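Local coordinates for bartonella effector protein (Bep) substrate of VirB T4SS (Bartonella clarridgeiae, PDB 4XI8) that probably transfers AMP from ATP to threonine or tyrosine hydroxyls of target proteins through its Fic domain, the part described here, at residues Cys38-Glu52 with Lys64-Glu76. Residues are numbered along the deposited sequence; the frame is centred on the assembly and turned at random.
Sequences CAYDLLQAMLNLRKE and KYLHQRLYEKMFE
Leu-70 is the main knob of this contact. It enters a hollow on helix 38-51 lined by Leu-42, Ala-45, Met-46 and Leu-49. Leu-70 CD2 goes deepest and lies 3.7 Å from Ala-45 CB. Leu-42 CD1 lies alongside Leu-70, touching CB and CD2, and also sits over one face of the Tyr-71 ring in a CH-pi contact, 4.2 Å from the ring centroid. With chi1 at -169° and chi2 at 63°, this Leu-42 methyl is turned to the second helix.

The packing is reciprocal. Leu-49 is a knob among Tyr-65, Leu-66, Arg-69 and Leu-70. Its CD1 faces the two leucines, while Leu-49 CD2 lies 3.7 Å from Arg-69 CG, on the aliphatic part of the arginine. This is knobs-into-holes packing between two helices whose axes approach to 8.5 Å at a crossing angle of 130°. Small Ala-45 marks a close approach of the backbones opposite Leu-70.

Polar and sulfur groups close the two ends. The Glu-52 carboxylate meets the Tyr-65 hydroxyl nearly coplanar with the ring. Both OE1 and OE2 of Glu-52 lie 3.0 Å from Tyr-65 OH, and either may accept its proton. At the other end, Met-74 SD rests 3.7 Å from Cys-38 CB. Asp-41 OD2, nearby, is hydrogen-bonded to Tyr-27.

The contact joins helix 60-71, in the Fic family region, to the preceding helix 32-51. Helix 148-162 packs against both partners, with Tyr-150 on Leu-42 and Tyr-71, and Val-151 on Leu-70. Helix 32-51 also meets a second subunit, where Leu-43 packs on Ile-214 and Met-46 on Phe-218 of that chain.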
loop_
_atom_site.group_PDB
_atom_site.type_symbol
_atom_site.label_atom_id
_atom_site.label_comp_id
_atom_site.label_asym_id
_atom_site.label_seq_id
_atom_site.Cartn_x
_atom_site.Cartn_y
_atom_site.Cartn_z
ATOM N N CYS A 38 -14.499 -15.380 6.811
ATOM C CA CYS A 38 -14.267 -15.744 5.421
ATOM C C CYS A 38 -12.820 -15.491 5.028
ATOM O O CYS A 38 -12.194 -16.327 4.380
ATOM C CB CYS A 38 -15.204 -14.969 4.495
ATOM S SG CYS A 38 -15.064 -15.433 2.754
ATOM N N ALA A 39 -12.290 -14.342 5.432
ATOM C CA ALA A 39 -10.916 -13.983 5.105
ATOM C C ALA A 39 -9.929 -14.899 5.821
ATOM O O ALA A 39 -8.879 -15.242 5.278
ATOM C CB ALA A 39 -10.649 -12.530 5.465
ATOM N N TYR A 40 -10.279 -15.295 7.041
ATOM C CA TYR A 40 -9.427 -16.169 7.841
ATOM C C TYR A 40 -9.361 -17.572 7.246
ATOM O O TYR A 40 -8.285 -18.159 7.138
ATOM C CB TYR A 40 -9.925 -16.229 9.287
ATOM C CG TYR A 40 -9.116 -17.154 10.169
ATOM C CD1 TYR A 40 -7.877 -16.762 10.664
ATOM C CD2 TYR A 40 -9.588 -18.414 10.512
ATOM C CE1 TYR A 40 -7.132 -17.600 11.470
ATOM C CE2 TYR A 40 -8.849 -19.259 11.319
ATOM C CZ TYR A 40 -7.622 -18.847 11.794
ATOM O OH TYR A 40 -6.882 -19.683 12.599
ATOM N N ASP A 41 -10.518 -18.104 6.863
ATOM C CA ASP A 41 -10.586 -19.435 6.269
ATOM C C ASP A 41 -9.969 -19.442 4.876
ATOM O O ASP A 41 -9.389 -20.442 4.449
ATOM C CB ASP A 41 -12.035 -19.921 6.195
ATOM C CG ASP A 41 -12.590 -20.318 7.548
ATOM O OD1 ASP A 41 -11.795 -20.458 8.502
ATOM O OD2 ASP A 41 -13.822 -20.497 7.656
ATOM N N LEU A 42 -10.102 -18.323 4.173
ATOM C CA LEU A 42 -9.538 -18.182 2.838
ATOM C C LEU A 42 -8.012 -18.175 2.876
ATOM O O LEU A 42 -7.358 -18.764 2.018
ATOM C CB LEU A 42 -10.053 -16.902 2.179
ATOM C CG LEU A 42 -9.770 -16.708 0.691
ATOM C CD1 LEU A 42 -10.460 -17.783 -0.130
ATOM C CD2 LEU A 42 -10.222 -15.330 0.259
ATOM N N LEU A 43 -7.453 -17.507 3.882
ATOM C CA LEU A 43 -6.005 -17.430 4.043
ATOM C C LEU A 43 -5.421 -18.787 4.418
ATOM O O LEU A 43 -4.339 -19.157 3.959
ATOM C CB LEU A 43 -5.634 -16.386 5.099
ATOM C CG LEU A 43 -4.139 -16.204 5.370
ATOM C CD1 LEU A 43 -3.399 -15.862 4.085
ATOM C CD2 LEU A 43 -3.906 -15.136 6.427
ATOM N N GLN A 44 -6.144 -19.523 5.255
ATOM C CA GLN A 44 -5.723 -20.856 5.664
ATOM C C GLN A 44 -5.729 -21.803 4.470
ATOM O O GLN A 44 -4.835 -22.636 4.318
ATOM C CB GLN A 44 -6.639 -21.393 6.767
ATOM C CG GLN A 44 -6.322 -22.811 7.218
ATOM C CD GLN A 44 -5.021 -22.906 7.988
ATOM O OE1 GLN A 44 -4.494 -21.902 8.467
ATOM N NE2 GLN A 44 -4.495 -24.118 8.110
ATOM N N ALA A 45 -6.746 -21.662 3.626
ATOM C CA ALA A 45 -6.894 -22.503 2.446
ATOM C C ALA A 45 -5.780 -22.263 1.433
ATOM O O ALA A 45 -5.276 -23.205 0.821
ATOM C CB ALA A 45 -8.249 -22.266 1.804
ATOM N N MET A 46 -5.398 -21.001 1.259
ATOM C CA MET A 46 -4.326 -20.647 0.335
ATOM C C MET A 46 -2.988 -21.214 0.793
ATOM O O MET A 46 -2.163 -21.622 -0.025
ATOM C CB MET A 46 -4.223 -19.128 0.178
ATOM C CG MET A 46 -5.404 -18.493 -0.533
ATOM S SD MET A 46 -5.198 -16.715 -0.748
ATOM C CE MET A 46 -6.710 -16.300 -1.613
ATOM N N LEU A 47 -2.779 -21.231 2.106
ATOM C CA LEU A 47 -1.554 -21.773 2.681
ATOM C C LEU A 47 -1.444 -23.271 2.426
ATOM O O LEU A 47 -0.374 -23.777 2.090
ATOM C CB LEU A 47 -1.498 -21.491 4.183
ATOM C CG LEU A 47 -0.230 -21.961 4.900
ATOM C CD1 LEU A 47 0.996 -21.280 4.316
ATOM C CD2 LEU A 47 -0.328 -21.709 6.396
ATOM N N ASN A 48 -2.561 -23.974 2.586
ATOM C CA ASN A 48 -2.602 -25.415 2.372
ATOM C C ASN A 48 -2.453 -25.788 0.900
ATOM O O ASN A 48 -1.914 -26.844 0.571
ATOM C CB ASN A 48 -3.905 -25.993 2.928
ATOM C CG ASN A 48 -4.017 -25.835 4.432
ATOM O OD1 ASN A 48 -3.014 -25.668 5.126
ATOM N ND2 ASN A 48 -5.241 -25.884 4.944
ATOM N N LEU A 49 -2.929 -24.912 0.020
ATOM C CA LEU A 49 -2.837 -25.136 -1.419
ATOM C C LEU A 49 -1.394 -25.116 -1.913
ATOM O O LEU A 49 -1.050 -25.804 -2.873
ATOM C CB LEU A 49 -3.656 -24.089 -2.176
ATOM C CG LEU A 49 -5.158 -24.355 -2.294
ATOM C CD1 LEU A 49 -5.844 -23.236 -3.060
ATOM C CD2 LEU A 49 -5.408 -25.697 -2.963
ATOM N N ARG A 50 -0.556 -24.313 -1.268
ATOM C CA ARG A 50 0.848 -24.215 -1.654
ATOM C C ARG A 50 1.665 -25.421 -1.200
ATOM O O ARG A 50 2.673 -25.759 -1.819
ATOM C CB ARG A 50 1.463 -22.926 -1.105
ATOM C CG ARG A 50 0.840 -21.671 -1.693
ATOM C CD ARG A 50 1.790 -20.488 -1.640
ATOM N NE ARG A 50 1.167 -19.269 -2.150
ATOM C CZ ARG A 50 1.684 -18.052 -2.017
ATOM N NH1 ARG A 50 2.840 -17.885 -1.389
ATOM N NH2 ARG A 50 1.046 -17.001 -2.515
ATOM N N LYS A 51 1.235 -26.064 -0.117
ATOM C CA LYS A 51 1.937 -27.239 0.390
ATOM C C LYS A 51 1.882 -28.405 -0.592
ATOM O O LYS A 51 2.864 -29.124 -0.762
ATOM C CB LYS A 51 1.353 -27.668 1.737
ATOM C CG LYS A 51 1.683 -26.725 2.883
ATOM C CD LYS A 51 0.884 -27.061 4.134
ATOM C CE LYS A 51 0.694 -25.835 5.017
ATOM N NZ LYS A 51 -0.494 -25.972 5.906
ATOM N N GLU A 52 0.731 -28.589 -1.233
ATOM C CA GLU A 52 0.568 -29.649 -2.223
ATOM C C GLU A 52 1.238 -29.251 -3.538
ATOM O O GLU A 52 1.256 -28.073 -3.899
ATOM C CB GLU A 52 -0.913 -29.983 -2.436
ATOM C CG GLU A 52 -1.774 -28.833 -2.909
ATOM C CD GLU A 52 -3.240 -29.212 -2.988
ATOM O OE1 GLU A 52 -3.733 -29.877 -2.054
ATOM O OE2 GLU A 52 -3.896 -28.851 -3.987
ATOM N N LYS A 64 -12.384 -25.776 -10.398
ATOM C CA LYS A 64 -13.418 -26.029 -9.403
ATOM C C LYS A 64 -12.798 -26.542 -8.107
ATOM O O LYS A 64 -13.299 -26.266 -7.017
ATOM C CB LYS A 64 -14.447 -27.032 -9.926
ATOM C CG LYS A 64 -15.187 -26.577 -11.172
ATOM C CD LYS A 64 -16.389 -27.465 -11.445
ATOM C CE LYS A 64 -16.909 -27.276 -12.860
ATOM N NZ LYS A 64 -17.959 -28.276 -13.196
ATOM N N TYR A 65 -11.707 -27.291 -8.238
ATOM C CA TYR A 65 -10.989 -27.815 -7.082
ATOM C C TYR A 65 -10.409 -26.680 -6.247
ATOM O O TYR A 65 -10.449 -26.720 -5.016
ATOM C CB TYR A 65 -9.875 -28.766 -7.525
ATOM C CG TYR A 65 -8.945 -29.178 -6.406
ATOM C CD1 TYR A 65 -9.313 -30.161 -5.498
ATOM C CD2 TYR A 65 -7.699 -28.582 -6.258
ATOM C CE1 TYR A 65 -8.467 -30.540 -4.474
ATOM C CE2 TYR A 65 -6.847 -28.952 -5.236
ATOM C CZ TYR A 65 -7.235 -29.932 -4.348
ATOM O OH TYR A 65 -6.389 -30.306 -3.329
ATOM N N LEU A 66 -9.866 -25.674 -6.924
ATOM C CA LEU A 66 -9.330 -24.500 -6.247
ATOM C C LEU A 66 -10.443 -23.758 -5.518
ATOM O O LEU A 66 -10.281 -23.347 -4.369
ATOM C CB LEU A 66 -8.638 -23.567 -7.243
ATOM C CG LEU A 66 -7.376 -24.102 -7.919
ATOM C CD1 LEU A 66 -6.837 -23.090 -8.915
ATOM C CD2 LEU A 66 -6.323 -24.454 -6.881
ATOM N N HIS A 67 -11.575 -23.596 -6.195
ATOM C CA HIS A 67 -12.725 -22.917 -5.615
ATOM C C HIS A 67 -13.287 -23.706 -4.441
ATOM O O HIS A 67 -13.798 -23.128 -3.481
ATOM C CB HIS A 67 -13.808 -22.699 -6.674
ATOM C CG HIS A 67 -14.872 -21.731 -6.258
ATOM N ND1 HIS A 67 -16.114 -22.133 -5.817
ATOM C CD2 HIS A 67 -14.878 -20.378 -6.216
ATOM C CE1 HIS A 67 -16.840 -21.069 -5.524
ATOM N NE2 HIS A 67 -16.114 -19.991 -5.756
ATOM N N GLN A 68 -13.190 -25.030 -4.522
ATOM C CA GLN A 68 -13.655 -25.890 -3.442
ATOM C C GLN A 68 -12.790 -25.728 -2.201
ATOM O O GLN A 68 -13.296 -25.462 -1.116
ATOM C CB GLN A 68 -13.652 -27.356 -3.873
ATOM C CG GLN A 68 -14.115 -28.305 -2.780
ATOM C CD GLN A 68 -13.661 -29.731 -3.017
ATOM O OE1 GLN A 68 -13.685 -30.225 -4.144
ATOM N NE2 GLN A 68 -13.234 -30.398 -1.951
ATOM N N ARG A 69 -11.481 -25.874 -2.380
ATOM C CA ARG A 69 -10.538 -25.820 -1.269
ATOM C C ARG A 69 -10.584 -24.473 -0.549
ATOM O O ARG A 69 -10.355 -24.396 0.658
ATOM C CB ARG A 69 -9.119 -26.106 -1.766
ATOM C CG ARG A 69 -8.162 -26.562 -0.677
ATOM C CD ARG A 69 -8.662 -27.828 0.003
ATOM N NE ARG A 69 -8.623 -28.987 -0.886
ATOM C CZ ARG A 69 -8.976 -30.216 -0.523
ATOM N NH1 ARG A 69 -9.398 -30.448 0.713
ATOM N NH2 ARG A 69 -8.910 -31.214 -1.393
ATOM N N LEU A 70 -10.893 -23.416 -1.294
ATOM C CA LEU A 70 -10.918 -22.068 -0.738
ATOM C C LEU A 70 -12.177 -21.791 0.081
ATOM O O LEU A 70 -12.120 -21.096 1.094
ATOM C CB LEU A 70 -10.794 -21.027 -1.854
ATOM C CG LEU A 70 -9.422 -20.861 -2.513
ATOM C CD1 LEU A 70 -9.455 -19.744 -3.541
ATOM C CD2 LEU A 70 -8.347 -20.598 -1.470
ATOM N N TYR A 71 -13.314 -22.324 -0.358
ATOM C CA TYR A 71 -14.591 -21.966 0.254
ATOM C C TYR A 71 -15.401 -23.146 0.797
ATOM O O TYR A 71 -16.592 -22.995 1.063
ATOM C CB TYR A 71 -15.453 -21.196 -0.755
ATOM C CG TYR A 71 -14.821 -19.923 -1.274
ATOM C CD1 TYR A 71 -14.897 -18.740 -0.548
ATOM C CD2 TYR A 71 -14.158 -19.900 -2.494
ATOM C CE1 TYR A 71 -14.322 -17.574 -1.019
ATOM C CE2 TYR A 71 -13.580 -18.737 -2.973
ATOM C CZ TYR A 71 -13.666 -17.578 -2.232
ATOM O OH TYR A 71 -13.093 -16.419 -2.705
ATOM N N GLU A 72 -14.778 -24.308 0.971
ATOM C CA GLU A 72 -15.523 -25.480 1.436
ATOM C C GLU A 72 -15.946 -25.349 2.895
ATOM O O GLU A 72 -16.941 -25.936 3.313
ATOM C CB GLU A 72 -14.709 -26.763 1.239
ATOM C CG GLU A 72 -13.514 -26.920 2.160
ATOM C CD GLU A 72 -12.722 -28.178 1.859
ATOM O OE1 GLU A 72 -11.596 -28.314 2.383
ATOM O OE2 GLU A 72 -13.227 -29.030 1.098
ATOM N N LYS A 73 -15.189 -24.576 3.663
ATOM C CA LYS A 73 -15.512 -24.338 5.064
ATOM C C LYS A 73 -16.487 -23.178 5.181
ATOM O O LYS A 73 -17.066 -22.941 6.241
ATOM C CB LYS A 73 -14.248 -24.054 5.878
ATOM C CG LYS A 73 -13.582 -25.295 6.447
ATOM C CD LYS A 73 -12.417 -24.927 7.349
ATOM C CE LYS A 73 -12.641 -25.424 8.768
ATOM N NZ LYS A 73 -13.891 -24.865 9.358
ATOM N N MET A 74 -16.675 -22.467 4.075
ATOM C CA MET A 74 -17.479 -21.254 4.068
ATOM C C MET A 74 -18.852 -21.462 3.433
ATOM O O MET A 74 -19.876 -21.141 4.036
ATOM C CB MET A 74 -16.725 -20.155 3.313
ATOM C CG MET A 74 -17.200 -18.747 3.583
ATOM S SD MET A 74 -16.816 -18.221 5.260
ATOM C CE MET A 74 -18.462 -17.947 5.885
ATOM N N PHE A 75 -18.867 -22.002 2.221
ATOM C CA PHE A 75 -20.108 -22.168 1.472
ATOM C C PHE A 75 -20.392 -23.632 1.148
ATOM O O PHE A 75 -19.473 -24.423 0.939
ATOM C CB PHE A 75 -20.065 -21.344 0.182
ATOM C CG PHE A 75 -19.767 -19.889 0.402
ATOM C CD1 PHE A 75 -20.310 -19.211 1.483
ATOM C CD2 PHE A 75 -18.938 -19.198 -0.466
ATOM C CE1 PHE A 75 -20.037 -17.872 1.690
ATOM C CE2 PHE A 75 -18.660 -17.859 -0.264
ATOM C CZ PHE A 75 -19.210 -17.197 0.816
ATOM N N GLU A 76 -21.674 -23.981 1.105
ATOM C CA GLU A 76 -22.089 -25.341 0.780
ATOM C C GLU A 76 -21.847 -25.646 -0.694
ATOM O O GLU A 76 -21.660 -26.802 -1.077
ATOM C CB GLU A 76 -23.567 -25.554 1.119
ATOM C CG GLU A 76 -23.880 -25.580 2.605
ATOM C CD GLU A 76 -25.329 -25.934 2.884
ATOM O OE1 GLU A 76 -26.068 -26.222 1.920
ATOM O OE2 GLU A 76 -25.730 -25.923 4.067
#